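Local coordinates for membrane protein (Acinetobacter baumannii AB307-0294, PDB 5DL5) that probably forms a beta-barrel channel through which small solutes, antibiotics among them, cross the outer membrane, at residues K158-V163 against W193-K198; G37-D42 against T416-I421; I277-G282 against A294-T299. All coordinates share one frame; numbering follows the deposited sequence.

How the interactions relate
The three contacts sample neighbouring-strand pairing at different points round one barrel wall. Interaction 1 is a surface contact, whereas interactions 2 and 3 are partly buried; the centres of 1 and 2 lie about 37 Å apart, on opposite sides of the chain's centre. Interaction 3 belongs to a hairpin of consecutive strands and interaction 1 joins strands consecutive in the sheet, but interaction 2 unites the first and last strands, so the other two lie within the chain it encloses. The backbone chemistry is shared, while the inward side chains differ: one weak salt bridge in 158-163/193-198, an arginine-glutamate network holding detergent in 37-42/416-421, and aliphatic groups with loop-bound amides in 277-282/294-299.

Interaction 1 (K158-V163 against W193-K198); sequences KNLEVV and WGAKYK
Leu-160 to Val-163 run antiparallel to Trp-193 to Lys-198, the two strand directions 173° apart, and backbone bonds alternate with close CA-H...O approaches along the pair. Glu-161 and Lys-196 bond each other in both directions, Lys-196 N reaching Glu-161 O at 2.9 Å, and Val-163 and Gly-194 do the same further along. A fifth bond, from Lys-198 N to Asn-159 O, is almost straight and catches the segment just before its strand begins. The side chains of Glu-161 and Lys-196 rise from one face and lie alongside each other. Both start extended, but the lysine is nearly eclipsed at chi3 (5°), which turns its amino end toward the glutamate; the salt bridge from NZ to Glu-161 OE1 is weak at 3.3 Å. The other carboxylate oxygen is held by His-155 on the preceding strand, so the glutamate bridges three strands and is probably positioned more by His-155 than by Lys-196. Beside them Val-163 sets CG2 over the backbone of Gly-194, 3.8 Å from its N.

On the other face Leu-160 and Tyr-197 meet at about a right angle. Leu-160 CB comes to the edge of the phenol ring, 3.7 Å from Tyr-197 CD1, and Leu-160 CD1 lies beside Tyr-197 CB at 3.9 Å. Ala-195 CB fills the next position, 4.1 Å from Val-162 CG2, while Phe-199 meets the tyrosine edge-to-face from further along its strand. Glu-161 and Lys-196, with Val-163 and Gly-194, are turned inward, against Leu-160, Val-162, Ala-195 and Tyr-197 outward; this alternating pattern is consistent with a transmembrane beta-barrel, here two neighbouring strands of an OprD-family porin wall.

Interaction 2 (G37-D42 against T416-I421); sequences GYLTRD and TNEWRI. With C8E ((hydroxyethyloxy)tri(ethyloxy)octane), chain B.
The guanidinium of Arg-41 lies with Glu-418 OE2 at one edge and the detergent C8E at another. Arg-41 grips the carboxylate side-on, NE at 2.8 Å and NH2 at 2.9 Å from the single atom Glu-418 OE2. Glu-418 is extended, with CG anti to the backbone N (chi1 178°), which carries its carboxylate to Arg-41. Both donors approach OE2 from the same face of the carboxylate, whose plane is turned 53° from the guanidinium. Arg-420 NH2 donates to Glu-418 OE1 at 3.0 Å; Arg-420 NE also reaches OE1 weakly, and NH2 makes a weak bond to OE2, the oxygen held by Arg-41. One buried glutamate thus sits between two arginines, and this pairing probably keeps it ionised.

C8E runs across the inward, charged face: Arg-41 NH1 meets C8E O15 at 2.9 Å, Arg-41 NH2 meets C8E O18 at 3.2 Å, and Arg-420 NH2 meets C8E O21 at 2.7 Å in a nearly straight bond. Leu-39 packs alongside Arg-420, its CD1 3.7 Å from Arg-420 NE.

On the opposite face Tyr-38 and Ile-421 point the same way with CD1 of each 4.1 Å from the other. The indole edge of Trp-419 is met by Thr-40 OG1 and by a water that joins Thr-40 OG1 to Asn-417 O. Backbone bonds pair Thr-40 with Trp-419, Asp-42 with Asn-417, and Tyr-38 with Ile-421, the bond from Tyr-38 N to Ile-421 O being weak.

This is the closing seam of the barrel, where strand 29-43 meets strand 416-428. Strand 50-62 continues the wall beyond the first and strand 394-404 beyond the last, while Asn-92 and Met-323 of inward loops cover the charged face and Arg-141 and Arg-398 lie close to Arg-420, consistent with the arginine-lined channel of OprD porins.

Interaction 3 (I277-G282 against A294-T299); sequences IWAISG and AYQQNT
Two reciprocal pairs of backbone bonds join Trp-278 and Ile-280 to Gln-297 and Tyr-295. Gln-297 N donates to Trp-278 O at 2.9 Å and receives a bond back from Trp-278 N; Ile-280 and Tyr-295 repeat the exchange, with Tyr-295 N 2.9 Å from Ile-280 O. A side-chain bond reinforces one strand: Tyr-295 OH donates to Gln-297 OE1 at 2.6 Å, coming from above the amide plane, and so ties the phenol to the amide two residues on.

The indole of Trp-278 packs against both of these groups. Its chi1 of 63° places CG between the backbone N and carbonyl carbon, swinging the ring across to the partner strand. There Gln-297 CB lies over one face, toward the rim, and the far corner of the indole meets the edge of the phenol, Trp-278 CH2 to Tyr-295 CE2 at 3.7 Å. The pair is oblique, its planes 57° apart. Ile-280 CG1 extends the apolar patch to Tyr-295 CB, at 4.1 Å.

On the reverse face Ile-277 lies alongside Asn-298, its CD1 3.5 Å from Asn-298 OD1, and Ala-279 CB rests 4.0 Å from Gln-296 CB. Asn-298 OD1 is taken by Asn-275, and its ND2 by the carbonyls of Phe-326 and Glu-331; the amide of Gln-296 bonds Asn-320 and Phe-326.

The chemistry is consistent with a hairpin whose largely apolar outer face, Gln-297 apart, is turned to the membrane, and whose inward amides, set among Ile-277 and Ala-279, bond the loop containing Asn-320 and Phe-326.

Interaction 1 (K158-V163 against W193-K198)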
loop_
_atom_site.group_PDB
_atom_site.type_symbol
_atom_site.label_atom_id
_atom_site.label_comp_id
_atom_site.label_asym_id
_atom_site.label_seq_id
_atom_site.Cartn_x
_atom_site.Cartn_y
_atom_site.Cartn_z
ATOM N N LYS A 158 -26.693 0.013 -6.934
ATOM C CA LYS A 158 -26.247 -1.271 -6.466
ATOM C C LYS A 158 -24.924 -1.626 -7.210
ATOM O O LYS A 158 -24.794 -1.321 -8.397
ATOM C CB LYS A 158 -27.297 -2.366 -6.789
ATOM C CG LYS A 158 -28.624 -2.261 -6.052
ATOM C CD LYS A 158 -28.651 -2.994 -4.696
ATOM C CE LYS A 158 -28.518 -2.052 -3.495
ATOM N NZ LYS A 158 -27.978 -2.795 -2.333
ATOM N N ASN A 159 -23.971 -2.166 -6.458
ATOM C CA ASN A 159 -22.717 -2.673 -6.991
ATOM C C ASN A 159 -21.792 -1.612 -7.553
ATOM O O ASN A 159 -20.780 -1.984 -8.172
ATOM C CB ASN A 159 -22.963 -3.677 -8.118
ATOM C CG ASN A 159 -24.046 -4.677 -7.785
ATOM O OD1 ASN A 159 -25.011 -4.843 -8.578
ATOM N ND2 ASN A 159 -23.889 -5.377 -6.663
ATOM N N LEU A 160 -22.177 -0.335 -7.383
ATOM C CA LEU A 160 -21.347 0.774 -7.716
ATOM C C LEU A 160 -21.001 1.565 -6.478
ATOM O O LEU A 160 -21.936 2.052 -5.796
ATOM C CB LEU A 160 -22.087 1.666 -8.681
ATOM C CG LEU A 160 -21.259 2.958 -8.986
ATOM C CD1 LEU A 160 -20.170 2.705 -10.055
ATOM C CD2 LEU A 160 -22.211 3.927 -9.476
ATOM N N GLU A 161 -19.705 1.784 -6.263
ATOM C CA GLU A 161 -19.213 2.665 -5.243
ATOM C C GLU A 161 -18.534 3.893 -5.831
ATOM O O GLU A 161 -17.696 3.753 -6.729
ATOM C CB GLU A 161 -18.226 1.963 -4.324
ATOM C CG GLU A 161 -17.796 2.832 -3.154
ATOM C CD GLU A 161 -16.759 2.143 -2.265
ATOM O OE1 GLU A 161 -15.611 1.902 -2.720
ATOM O OE2 GLU A 161 -17.097 1.746 -1.135
ATOM N N VAL A 162 -18.992 5.062 -5.430
ATOM C CA VAL A 162 -18.437 6.335 -5.861
ATOM C C VAL A 162 -17.892 7.030 -4.634
ATOM O O VAL A 162 -18.553 7.070 -3.569
ATOM C CB VAL A 162 -19.481 7.212 -6.598
ATOM C CG1 VAL A 162 -18.895 8.546 -6.885
ATOM C CG2 VAL A 162 -20.019 6.609 -7.891
ATOM N N VAL A 163 -16.706 7.618 -4.780
ATOM C CA VAL A 163 -16.077 8.358 -3.720
ATOM C C VAL A 163 -15.653 9.732 -4.179
ATOM O O VAL A 163 -15.379 9.947 -5.360
ATOM C CB VAL A 163 -14.848 7.601 -3.148
ATOM C CG1 VAL A 163 -15.304 6.245 -2.632
ATOM C CG2 VAL A 163 -13.785 7.283 -4.199
ATOM N N TRP A 193 -11.301 11.390 -6.274
ATOM C CA TRP A 193 -12.620 10.953 -6.704
ATOM C C TRP A 193 -12.448 9.658 -7.433
ATOM O O TRP A 193 -11.295 9.315 -7.886
ATOM C CB TRP A 193 -13.302 12.064 -7.601
ATOM C CG TRP A 193 -12.469 12.365 -8.870
ATOM C CD1 TRP A 193 -12.652 11.784 -10.145
ATOM C CD2 TRP A 193 -11.306 13.217 -8.995
ATOM N NE1 TRP A 193 -11.665 12.174 -10.959
ATOM C CE2 TRP A 193 -10.801 13.015 -10.294
ATOM C CE3 TRP A 193 -10.566 14.005 -8.082
ATOM C CZ2 TRP A 193 -9.641 13.705 -10.782
ATOM C CZ3 TRP A 193 -9.433 14.629 -8.496
ATOM C CH2 TRP A 193 -8.975 14.516 -9.867
ATOM N N GLY A 194 -13.535 8.901 -7.618
ATOM C CA GLY A 194 -13.457 7.718 -8.452
ATOM C C GLY A 194 -14.707 6.836 -8.307
ATOM O O GLY A 194 -15.612 7.121 -7.570
ATOM N N ALA A 195 -14.673 5.714 -8.962
ATOM C CA ALA A 195 -15.802 4.832 -8.958
ATOM C C ALA A 195 -15.270 3.431 -9.230
ATOM O O ALA A 195 -14.270 3.247 -9.949
ATOM C CB ALA A 195 -16.790 5.208 -10.036
ATOM N N LYS A 196 -15.993 2.469 -8.728
ATOM C CA LYS A 196 -15.670 1.062 -8.860
ATOM C C LYS A 196 -17.008 0.391 -9.127
ATOM O O LYS A 196 -18.012 0.682 -8.465
ATOM C CB LYS A 196 -15.145 0.566 -7.530
ATOM C CG LYS A 196 -14.791 -0.895 -7.540
ATOM C CD LYS A 196 -14.267 -1.362 -6.182
ATOM C CE LYS A 196 -14.311 -0.338 -5.048
ATOM N NZ LYS A 196 -14.488 -0.996 -3.716
ATOM N N TYR A 197 -17.014 -0.546 -10.066
ATOM C CA TYR A 197 -18.242 -1.196 -10.476
ATOM C C TYR A 197 -18.034 -2.711 -10.691
ATOM O O TYR A 197 -17.055 -3.136 -11.370
ATOM C CB TYR A 197 -18.740 -0.556 -11.722
ATOM C CG TYR A 197 -20.134 -1.057 -12.136
ATOM C CD1 TYR A 197 -21.206 -0.911 -11.253
ATOM C CD2 TYR A 197 -20.351 -1.688 -13.361
ATOM C CE1 TYR A 197 -22.482 -1.360 -11.583
ATOM C CE2 TYR A 197 -21.609 -2.208 -13.692
ATOM C CZ TYR A 197 -22.647 -2.011 -12.823
ATOM O OH TYR A 197 -23.874 -2.425 -13.051
ATOM N N LYS A 198 -18.950 -3.488 -10.125
ATOM C CA LYS A 198 -19.021 -4.936 -10.382
ATOM C C LYS A 198 -20.096 -5.147 -11.457
ATOM O O LYS A 198 -21.308 -4.985 -11.199
ATOM C CB LYS A 198 -19.383 -5.657 -9.067
ATOM C CG LYS A 198 -19.292 -7.180 -9.214
ATOM C CD LYS A 198 -19.890 -7.861 -7.995
ATOM C CE LYS A 198 -19.864 -9.334 -8.274
ATOM N NZ LYS A 198 -20.243 -10.098 -7.111
#

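Interaction 2 (G37-D42 against T416-I421)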
loop_
_atom_site.group_PDB
_atom_site.type_symbol
_atom_site.label_atom_id
_atom_site.label_comp_id
_atom_site.label_asym_id
_atom_site.label_seq_id
_atom_site.Cartn_x
_atom_site.Cartn_y
_atom_site.Cartn_z
ATOM N N GLY A 37 6.570 -7.088 14.677
ATOM C CA GLY A 37 7.363 -7.140 13.420
ATOM C C GLY A 37 8.872 -7.076 13.521
ATOM O O GLY A 37 9.453 -6.577 14.467
ATOM N N TYR A 38 9.483 -7.569 12.463
ATOM C CA TYR A 38 10.899 -7.753 12.291
ATOM C C TYR A 38 11.146 -7.520 10.817
ATOM O O TYR A 38 10.507 -8.219 9.987
ATOM C CB TYR A 38 11.149 -9.205 12.552
ATOM C CG TYR A 38 12.576 -9.671 12.419
ATOM C CD1 TYR A 38 13.108 -10.055 11.189
ATOM C CD2 TYR A 38 13.388 -9.806 13.538
ATOM C CE1 TYR A 38 14.417 -10.507 11.072
ATOM C CE2 TYR A 38 14.709 -10.249 13.423
ATOM C CZ TYR A 38 15.198 -10.590 12.176
ATOM O OH TYR A 38 16.496 -11.008 12.093
ATOM N N LEU A 39 12.039 -6.591 10.465
ATOM C CA LEU A 39 12.403 -6.371 9.085
ATOM C C LEU A 39 13.890 -6.027 9.071
ATOM O O LEU A 39 14.336 -5.072 9.711
ATOM C CB LEU A 39 11.560 -5.230 8.493
ATOM C CG LEU A 39 11.582 -4.981 6.979
ATOM C CD1 LEU A 39 10.354 -4.107 6.486
ATOM C CD2 LEU A 39 12.912 -4.468 6.509
ATOM N N THR A 40 14.656 -6.824 8.350
ATOM C CA THR A 40 16.071 -6.575 8.174
ATOM C C THR A 40 16.448 -6.619 6.687
ATOM O O THR A 40 15.966 -7.463 5.904
ATOM C CB THR A 40 16.935 -7.679 8.895
ATOM O OG1 THR A 40 16.774 -8.929 8.228
ATOM C CG2 THR A 40 16.568 -7.855 10.400
ATOM N N ARG A 41 17.402 -5.795 6.314
ATOM C CA ARG A 41 18.012 -5.755 4.963
ATOM C C ARG A 41 19.544 -5.733 5.123
ATOM O O ARG A 41 20.116 -4.766 5.721
ATOM C CB ARG A 41 17.640 -4.448 4.323
ATOM C CG ARG A 41 16.164 -4.399 3.952
ATOM C CD ARG A 41 15.804 -3.422 2.795
ATOM N NE ARG A 41 14.344 -3.457 2.660
ATOM C CZ ARG A 41 13.606 -2.593 1.983
ATOM N NH1 ARG A 41 14.148 -1.597 1.410
ATOM N NH2 ARG A 41 12.315 -2.723 1.938
ATOM N N ASP A 42 20.190 -6.811 4.640
ATOM C CA ASP A 42 21.635 -6.954 4.602
ATOM C C ASP A 42 22.110 -6.530 3.248
ATOM O O ASP A 42 21.678 -7.088 2.236
ATOM C CB ASP A 42 22.008 -8.405 4.861
ATOM C CG ASP A 42 21.553 -8.861 6.269
ATOM O OD1 ASP A 42 21.097 -8.034 7.105
ATOM O OD2 ASP A 42 21.591 -10.070 6.560
ATOM N N THR A 416 20.569 -6.745 -1.947
ATOM C CA THR A 416 19.957 -6.977 -0.644
ATOM C C THR A 416 19.384 -8.354 -0.493
ATOM O O THR A 416 18.796 -8.893 -1.426
ATOM C CB THR A 416 18.719 -6.020 -0.477
ATOM O OG1 THR A 416 19.156 -4.663 -0.487
ATOM C CG2 THR A 416 17.932 -6.290 0.795
ATOM N N ASN A 417 19.518 -8.868 0.713
ATOM C CA ASN A 417 18.841 -9.995 1.238
ATOM C C ASN A 417 17.958 -9.395 2.341
ATOM O O ASN A 417 18.474 -8.951 3.375
ATOM C CB ASN A 417 19.892 -10.998 1.816
ATOM C CG ASN A 417 20.960 -11.422 0.726
ATOM O OD1 ASN A 417 20.770 -11.256 -0.495
ATOM N ND2 ASN A 417 22.096 -11.938 1.182
ATOM N N GLU A 418 16.686 -9.554 2.199
ATOM C CA GLU A 418 15.690 -8.958 3.079
ATOM C C GLU A 418 14.958 -10.080 3.759
ATOM O O GLU A 418 14.573 -11.032 3.103
ATOM C CB GLU A 418 14.632 -8.148 2.354
ATOM C CG GLU A 418 13.563 -7.560 3.326
ATOM C CD GLU A 418 12.493 -6.641 2.696
ATOM O OE1 GLU A 418 11.660 -7.103 1.974
ATOM O OE2 GLU A 418 12.445 -5.423 2.987
ATOM N N TRP A 419 14.741 -9.965 5.052
ATOM C CA TRP A 419 13.731 -10.833 5.720
ATOM C C TRP A 419 12.680 -9.973 6.407
ATOM O O TRP A 419 13.080 -8.967 7.052
ATOM C CB TRP A 419 14.366 -11.628 6.822
ATOM C CG TRP A 419 15.162 -12.758 6.326
ATOM C CD1 TRP A 419 16.493 -12.747 6.075
ATOM C CD2 TRP A 419 14.719 -14.116 6.120
ATOM N NE1 TRP A 419 16.885 -13.958 5.663
ATOM C CE2 TRP A 419 15.839 -14.838 5.678
ATOM C CE3 TRP A 419 13.489 -14.777 6.256
ATOM C CZ2 TRP A 419 15.791 -16.215 5.379
ATOM C CZ3 TRP A 419 13.407 -16.137 5.898
ATOM C CH2 TRP A 419 14.565 -16.840 5.465
ATOM N N ARG A 420 11.439 -10.446 6.397
ATOM C CA ARG A 420 10.326 -9.825 7.158
ATOM C C ARG A 420 9.549 -10.885 7.830
ATOM O O ARG A 420 9.192 -11.899 7.228
ATOM C CB ARG A 420 9.313 -9.009 6.380
ATOM C CG ARG A 420 9.873 -8.040 5.411
ATOM C CD ARG A 420 8.737 -7.213 4.771
ATOM N NE ARG A 420 9.361 -6.440 3.737
ATOM C CZ ARG A 420 8.703 -5.708 2.809
ATOM N NH1 ARG A 420 7.363 -5.510 2.836
ATOM N NH2 ARG A 420 9.410 -5.156 1.858
ATOM N N ILE A 421 9.282 -10.657 9.121
ATOM C CA ILE A 421 8.447 -11.551 9.845
ATOM C C ILE A 421 7.404 -10.702 10.625
ATOM O O ILE A 421 7.845 -9.715 11.362
ATOM C CB ILE A 421 9.281 -12.361 10.825
ATOM C CG1 ILE A 421 10.411 -13.083 10.078
ATOM C CG2 ILE A 421 8.410 -13.316 11.618
ATOM C CD1 ILE A 421 11.408 -13.728 10.963
HETATM C C6 C8E B . 14.064 7.245 6.742
HETATM C C7 C8E B . 14.310 5.732 7.005
HETATM C C8 C8E B . 15.459 5.073 6.205
HETATM O O9 C8E B . 15.223 3.672 5.815
HETATM C C10 C8E B . 15.314 3.603 4.396
HETATM C C11 C8E B . 13.955 3.960 3.766
HETATM O O12 C8E B . 13.841 3.457 2.453
HETATM C C13 C8E B . 13.875 2.032 2.288
HETATM C C14 C8E B . 12.481 1.464 2.254
HETATM O O15 C8E B . 12.225 0.597 1.153
HETATM C C16 C8E B . 12.455 1.076 -0.180
HETATM C C17 C8E B . 11.389 0.377 -1.022
HETATM O O18 C8E B . 11.102 -0.882 -0.340
HETATM C C19 C8E B . 9.729 -1.295 -0.383
HETATM C C20 C8E B . 9.619 -2.679 0.233
HETATM O O21 C8E B . 8.372 -3.407 0.048
HETATM O O HOH W 1 18.358 -9.409 6.225
#

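Interaction 3 (I277-G282 against A294-T299)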
loop_
_atom_site.group_PDB
_atom_site.type_symbol
_atom_site.label_atom_id
_atom_site.label_comp_id
_atom_site.label_asym_id
_atom_site.label_seq_id
_atom_site.Cartn_x
_atom_site.Cartn_y
_atom_site.Cartn_z
ATOM N N ILE A 277 2.545 4.009 -16.065
ATOM C CA ILE A 277 2.906 2.637 -15.658
ATOM C C ILE A 277 1.635 1.824 -15.816
ATOM O O ILE A 277 0.554 2.167 -15.349
ATOM C CB ILE A 277 3.582 2.566 -14.301
ATOM C CG1 ILE A 277 4.079 1.127 -14.034
ATOM C CG2 ILE A 277 2.680 3.126 -13.221
ATOM C CD1 ILE A 277 4.917 1.016 -12.778
ATOM N N TRP A 278 1.787 0.690 -16.468
ATOM C CA TRP A 278 0.692 -0.267 -16.644
ATOM C C TRP A 278 1.187 -1.727 -16.528
ATOM O O TRP A 278 2.359 -1.963 -16.636
ATOM C CB TRP A 278 -0.058 -0.002 -17.937
ATOM C CG TRP A 278 0.729 -0.171 -19.127
ATOM C CD1 TRP A 278 1.502 0.787 -19.751
ATOM C CD2 TRP A 278 0.915 -1.398 -19.879
ATOM N NE1 TRP A 278 2.174 0.190 -20.792
ATOM C CE2 TRP A 278 1.883 -1.128 -20.885
ATOM C CE3 TRP A 278 0.433 -2.691 -19.746
ATOM C CZ2 TRP A 278 2.262 -2.059 -21.842
ATOM C CZ3 TRP A 278 0.910 -3.683 -20.672
ATOM C CH2 TRP A 278 1.799 -3.310 -21.723
ATOM N N ALA A 279 0.260 -2.659 -16.354
ATOM C CA ALA A 279 0.569 -4.023 -16.133
ATOM C C ALA A 279 -0.582 -4.883 -16.518
ATOM O O ALA A 279 -1.718 -4.447 -16.415
ATOM C CB ALA A 279 0.946 -4.285 -14.706
ATOM N N ILE A 280 -0.255 -6.036 -17.100
ATOM C CA ILE A 280 -1.215 -7.074 -17.399
ATOM C C ILE A 280 -0.794 -8.355 -16.693
ATOM O O ILE A 280 0.435 -8.628 -16.673
ATOM C CB ILE A 280 -1.338 -7.328 -18.911
ATOM C CG1 ILE A 280 0.062 -7.590 -19.550
ATOM C CG2 ILE A 280 -1.949 -6.107 -19.541
ATOM C CD1 ILE A 280 0.066 -8.075 -20.984
ATOM N N SER A 281 -1.774 -9.094 -16.141
ATOM C CA SER A 281 -1.490 -10.320 -15.421
ATOM C C SER A 281 -2.492 -11.337 -15.813
ATOM O O SER A 281 -3.609 -10.977 -16.216
ATOM C CB SER A 281 -1.407 -10.059 -13.888
ATOM O OG SER A 281 -2.721 -10.005 -13.443
ATOM N N GLY A 282 -2.079 -12.608 -15.837
ATOM C CA GLY A 282 -2.989 -13.719 -16.019
ATOM C C GLY A 282 -2.643 -14.768 -14.978
ATOM O O GLY A 282 -1.474 -15.031 -14.805
ATOM N N ALA A 294 3.008 -11.950 -15.191
ATOM C CA ALA A 294 2.632 -10.534 -15.301
ATOM C C ALA A 294 3.729 -9.779 -15.992
ATOM O O ALA A 294 4.910 -10.111 -15.830
ATOM C CB ALA A 294 2.369 -9.950 -13.948
ATOM N N TYR A 295 3.335 -8.731 -16.709
ATOM C CA TYR A 295 4.250 -7.797 -17.373
ATOM C C TYR A 295 3.841 -6.402 -17.005
ATOM O O TYR A 295 2.652 -6.135 -16.922
ATOM C CB TYR A 295 4.127 -7.999 -18.921
ATOM C CG TYR A 295 4.905 -7.016 -19.705
ATOM C CD1 TYR A 295 6.293 -7.193 -19.923
ATOM C CD2 TYR A 295 4.297 -5.878 -20.215
ATOM C CE1 TYR A 295 7.041 -6.212 -20.604
ATOM C CE2 TYR A 295 5.008 -4.897 -20.901
ATOM C CZ TYR A 295 6.398 -5.105 -21.135
ATOM O OH TYR A 295 7.130 -4.126 -21.824
ATOM N N GLN A 296 4.844 -5.516 -16.799
ATOM C CA GLN A 296 4.640 -4.202 -16.291
ATOM C C GLN A 296 5.592 -3.294 -17.024
ATOM O O GLN A 296 6.737 -3.637 -17.274
ATOM C CB GLN A 296 4.933 -4.218 -14.782
ATOM C CG GLN A 296 4.681 -2.973 -14.030
ATOM C CD GLN A 296 4.714 -3.229 -12.495
ATOM O OE1 GLN A 296 3.843 -3.906 -11.982
ATOM N NE2 GLN A 296 5.694 -2.718 -11.826
ATOM N N GLN A 297 5.156 -2.094 -17.398
ATOM C CA GLN A 297 6.100 -1.205 -18.115
ATOM C C GLN A 297 5.827 0.252 -17.765
ATOM O O GLN A 297 4.661 0.671 -17.576
ATOM C CB GLN A 297 5.855 -1.439 -19.605
ATOM C CG GLN A 297 6.384 -0.370 -20.515
ATOM C CD GLN A 297 6.352 -0.763 -22.009
ATOM O OE1 GLN A 297 6.014 -1.907 -22.403
ATOM N NE2 GLN A 297 6.956 0.128 -22.824
ATOM N N ASN A 298 6.892 1.006 -17.650
ATOM C CA ASN A 298 6.850 2.435 -17.443
ATOM C C ASN A 298 7.194 3.177 -18.725
ATOM O O ASN A 298 8.114 2.722 -19.422
ATOM C CB ASN A 298 7.961 2.841 -16.453
ATOM C CG ASN A 298 7.690 2.397 -15.039
ATOM O OD1 ASN A 298 7.203 3.223 -14.193
ATOM N ND2 ASN A 298 8.011 1.070 -14.734
ATOM N N THR A 299 6.508 4.285 -19.022
ATOM C CA THR A 299 6.949 5.177 -20.106
ATOM C C THR A 299 6.873 6.641 -19.527
ATOM O O THR A 299 6.341 6.887 -18.389
ATOM C CB THR A 299 6.028 5.059 -21.330
ATOM O OG1 THR A 299 4.691 5.281 -20.948
ATOM C CG2 THR A 299 6.011 3.714 -21.867
#